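Local coordinates for protein amidohydrolase (Chromobacterium violaceum, PDB 2YB1) that hydrolyses nucleoside 3',5'-bisphosphates to nucleoside 5'-phosphates and orthophosphate, using three manganese ions held in a PHP-family active site, at residues S66-R71 and H168-L173. Sequence-based numbering, arbitrary orientation.
Sequences SVSWGR and HQWASL
Trp170 and Ala171 meet the strand residues Ser66 to Ser68 in a worked example of how an irregular loop can be fastened to a sheet by one beta bridge and a serine-to-backbone hydrogen bond. The CB of Trp170 rests on the backbone of Ser66, 3.3 Å from Ser66 O. With CG anti to the carbonyl carbon (chi1 -50°), the ring is turned so that one face, near its rim, meets Ser66 CB, 3.7 Å from Trp170 CG. CD2 and CE3 also lie by Ser66 CB, whereas on the pyrrole side Trp170 CD1 lies 3.4 Å from Ser68 OG. The opposite face receives His168 CD2, so the ring is sandwiched between strand and loop; beyond the two segments it also packs on the substrate-binding residues Arg99 and Arg102, and the nearest atoms of the Trp170 side chain and the bound AMP are about 4 Å apart. Ser68 OG takes the backbone N-H of Trp170 in an almost straight bond (2.9 Å between Ser68 OG and Trp170 N, 174° at the hydrogen).

In the PHP domain, a distorted TIM-type (beta/alpha) barrel, strand 59-69 lies between strands 33-36 and 72-79, hydrogen-bonded through Val67 to Val74, and here the loop leading into helix 173-182 attaches to its end. The attachment is a single beta bridge of Val67 with Ala171: Ala171 N donates to Ser66 O, and Ser68 N donates to Ala171 O at 3.0 Å. On the Leu173 side of the bridge, Val67 CG1 touches Leu173 CB, while Leu173 CD2 lies 3.9 Å from Trp69 CD1, the two side chains running side by side. A water joins Ser68 O to Leu173 N, at 2.7 Å from each, and Trp69 NE1 hydrogen-bonds to Asp208 OD2 of helix 199-211.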
loop_
_atom_site.group_PDB
_atom_site.type_symbol
_atom_site.label_atom_id
_atom_site.label_comp_id
_atom_site.label_asym_id
_atom_site.label_seq_id
_atom_site.Cartn_x
_atom_site.Cartn_y
_atom_site.Cartn_z
ATOM N N SER A 66 -3.396 -6.057 3.638
ATOM C CA SER A 66 -4.470 -6.620 2.817
ATOM C C SER A 66 -5.609 -7.100 3.706
ATOM O O SER A 66 -5.386 -7.842 4.667
ATOM C CB SER A 66 -3.952 -7.809 1.998
ATOM O OG SER A 66 -2.801 -7.468 1.230
ATOM N N VAL A 67 -6.825 -6.682 3.360
ATOM C CA VAL A 67 -8.020 -6.951 4.153
ATOM C C VAL A 67 -9.149 -7.464 3.250
ATOM O O VAL A 67 -9.353 -6.955 2.145
ATOM C CB VAL A 67 -8.487 -5.661 4.905
ATOM C CG1 VAL A 67 -9.927 -5.802 5.456
ATOM C CG2 VAL A 67 -7.521 -5.321 6.032
ATOM N N SER A 68 -9.866 -8.491 3.706
ATOM C CA SER A 68 -11.112 -8.870 3.038
ATOM C C SER A 68 -12.250 -8.376 3.914
ATOM O O SER A 68 -12.358 -8.750 5.089
ATOM C CB SER A 68 -11.213 -10.383 2.819
ATOM O OG SER A 68 -10.145 -10.865 2.020
ATOM N N TRP A 69 -13.068 -7.497 3.356
ATOM C CA TRP A 69 -14.212 -6.955 4.075
ATOM C C TRP A 69 -15.444 -7.293 3.236
ATOM O O TRP A 69 -15.657 -6.719 2.160
ATOM C CB TRP A 69 -14.032 -5.437 4.227
ATOM C CG TRP A 69 -15.137 -4.695 4.954
ATOM C CD1 TRP A 69 -15.398 -4.706 6.300
ATOM C CD2 TRP A 69 -16.084 -3.799 4.369
ATOM N NE1 TRP A 69 -16.464 -3.885 6.584
ATOM C CE2 TRP A 69 -16.901 -3.312 5.417
ATOM C CE3 TRP A 69 -16.327 -3.363 3.060
ATOM C CZ2 TRP A 69 -17.943 -2.410 5.195
ATOM C CZ3 TRP A 69 -17.371 -2.454 2.840
ATOM C CH2 TRP A 69 -18.165 -1.996 3.907
ATOM N N GLY A 70 -16.257 -8.225 3.721
ATOM C CA GLY A 70 -17.308 -8.775 2.876
ATOM C C GLY A 70 -16.722 -9.335 1.584
ATOM O O GLY A 70 -15.745 -10.091 1.612
ATOM N N ARG A 71 -17.306 -8.963 0.447
ATOM C CA ARG A 71 -16.824 -9.433 -0.856
ATOM C C ARG A 71 -15.691 -8.559 -1.397
ATOM O O ARG A 71 -15.200 -8.778 -2.506
ATOM C CB ARG A 71 -17.968 -9.449 -1.879
ATOM C CG ARG A 71 -18.225 -8.089 -2.529
ATOM C CD ARG A 71 -19.121 -8.193 -3.766
ATOM N NE ARG A 71 -18.746 -7.222 -4.796
ATOM C CZ ARG A 71 -19.385 -6.076 -5.018
ATOM N NH1 ARG A 71 -20.441 -5.746 -4.283
ATOM N NH2 ARG A 71 -18.971 -5.256 -5.978
ATOM N N HIS A 168 -9.173 -15.096 -2.409
ATOM C CA HIS A 168 -8.374 -15.390 -1.230
ATOM C C HIS A 168 -8.846 -14.532 -0.076
ATOM O O HIS A 168 -9.178 -13.365 -0.271
ATOM C CB HIS A 168 -6.904 -15.085 -1.516
ATOM C CG HIS A 168 -5.974 -15.605 -0.472
ATOM N ND1 HIS A 168 -5.705 -16.947 -0.322
ATOM C CD2 HIS A 168 -5.258 -14.968 0.483
ATOM C CE1 HIS A 168 -4.855 -17.115 0.675
ATOM N NE2 HIS A 168 -4.569 -15.930 1.183
ATOM N N GLN A 169 -8.857 -15.095 1.126
ATOM C CA GLN A 169 -9.248 -14.308 2.295
ATOM C C GLN A 169 -8.030 -13.728 3.015
ATOM O O GLN A 169 -7.149 -14.458 3.467
ATOM C CB GLN A 169 -10.126 -15.114 3.258
ATOM C CG GLN A 169 -10.532 -14.305 4.489
ATOM C CD GLN A 169 -11.685 -14.912 5.270
ATOM O OE1 GLN A 169 -11.485 -15.507 6.333
ATOM N NE2 GLN A 169 -12.901 -14.743 4.757
ATOM N N TRP A 170 -7.980 -12.404 3.085
ATOM C CA TRP A 170 -6.905 -11.683 3.765
ATOM C C TRP A 170 -7.301 -11.389 5.214
ATOM O O TRP A 170 -8.174 -12.065 5.767
ATOM C CB TRP A 170 -6.524 -10.411 2.999
ATOM C CG TRP A 170 -6.282 -10.647 1.537
ATOM C CD1 TRP A 170 -7.133 -10.357 0.509
ATOM C CD2 TRP A 170 -5.118 -11.238 0.941
ATOM N NE1 TRP A 170 -6.565 -10.716 -0.694
ATOM C CE2 TRP A 170 -5.330 -11.259 -0.457
ATOM C CE3 TRP A 170 -3.909 -11.730 1.448
ATOM C CZ2 TRP A 170 -4.375 -11.754 -1.358
ATOM C CZ3 TRP A 170 -2.962 -12.235 0.549
ATOM C CH2 TRP A 170 -3.207 -12.239 -0.836
ATOM N N ALA A 171 -6.626 -10.437 5.853
ATOM C CA ALA A 171 -6.930 -10.113 7.248
ATOM C C ALA A 171 -8.350 -9.584 7.403
ATOM O O ALA A 171 -8.952 -9.104 6.447
ATOM C CB ALA A 171 -5.941 -9.088 7.784
ATOM N N SER A 172 -8.902 -9.699 8.603
ATOM C CA SER A 172 -10.128 -8.989 8.906
ATOM C C SER A 172 -9.798 -7.502 9.083
ATOM O O SER A 172 -8.647 -7.130 9.374
ATOM C CB SER A 172 -10.777 -9.549 10.171
ATOM O OG SER A 172 -10.078 -9.113 11.326
ATOM N N LEU A 173 -10.803 -6.653 8.913
ATOM C CA LEU A 173 -10.635 -5.228 9.146
ATOM C C LEU A 173 -10.218 -4.980 10.600
ATOM O O LEU A 173 -9.306 -4.198 10.871
ATOM C CB LEU A 173 -11.938 -4.482 8.827
ATOM C CG LEU A 173 -11.927 -2.959 8.929
ATOM C CD1 LEU A 173 -10.922 -2.395 7.938
ATOM C CD2 LEU A 173 -13.321 -2.367 8.666
HETATM O O HOH W 1 -12.974 -7.550 7.484
#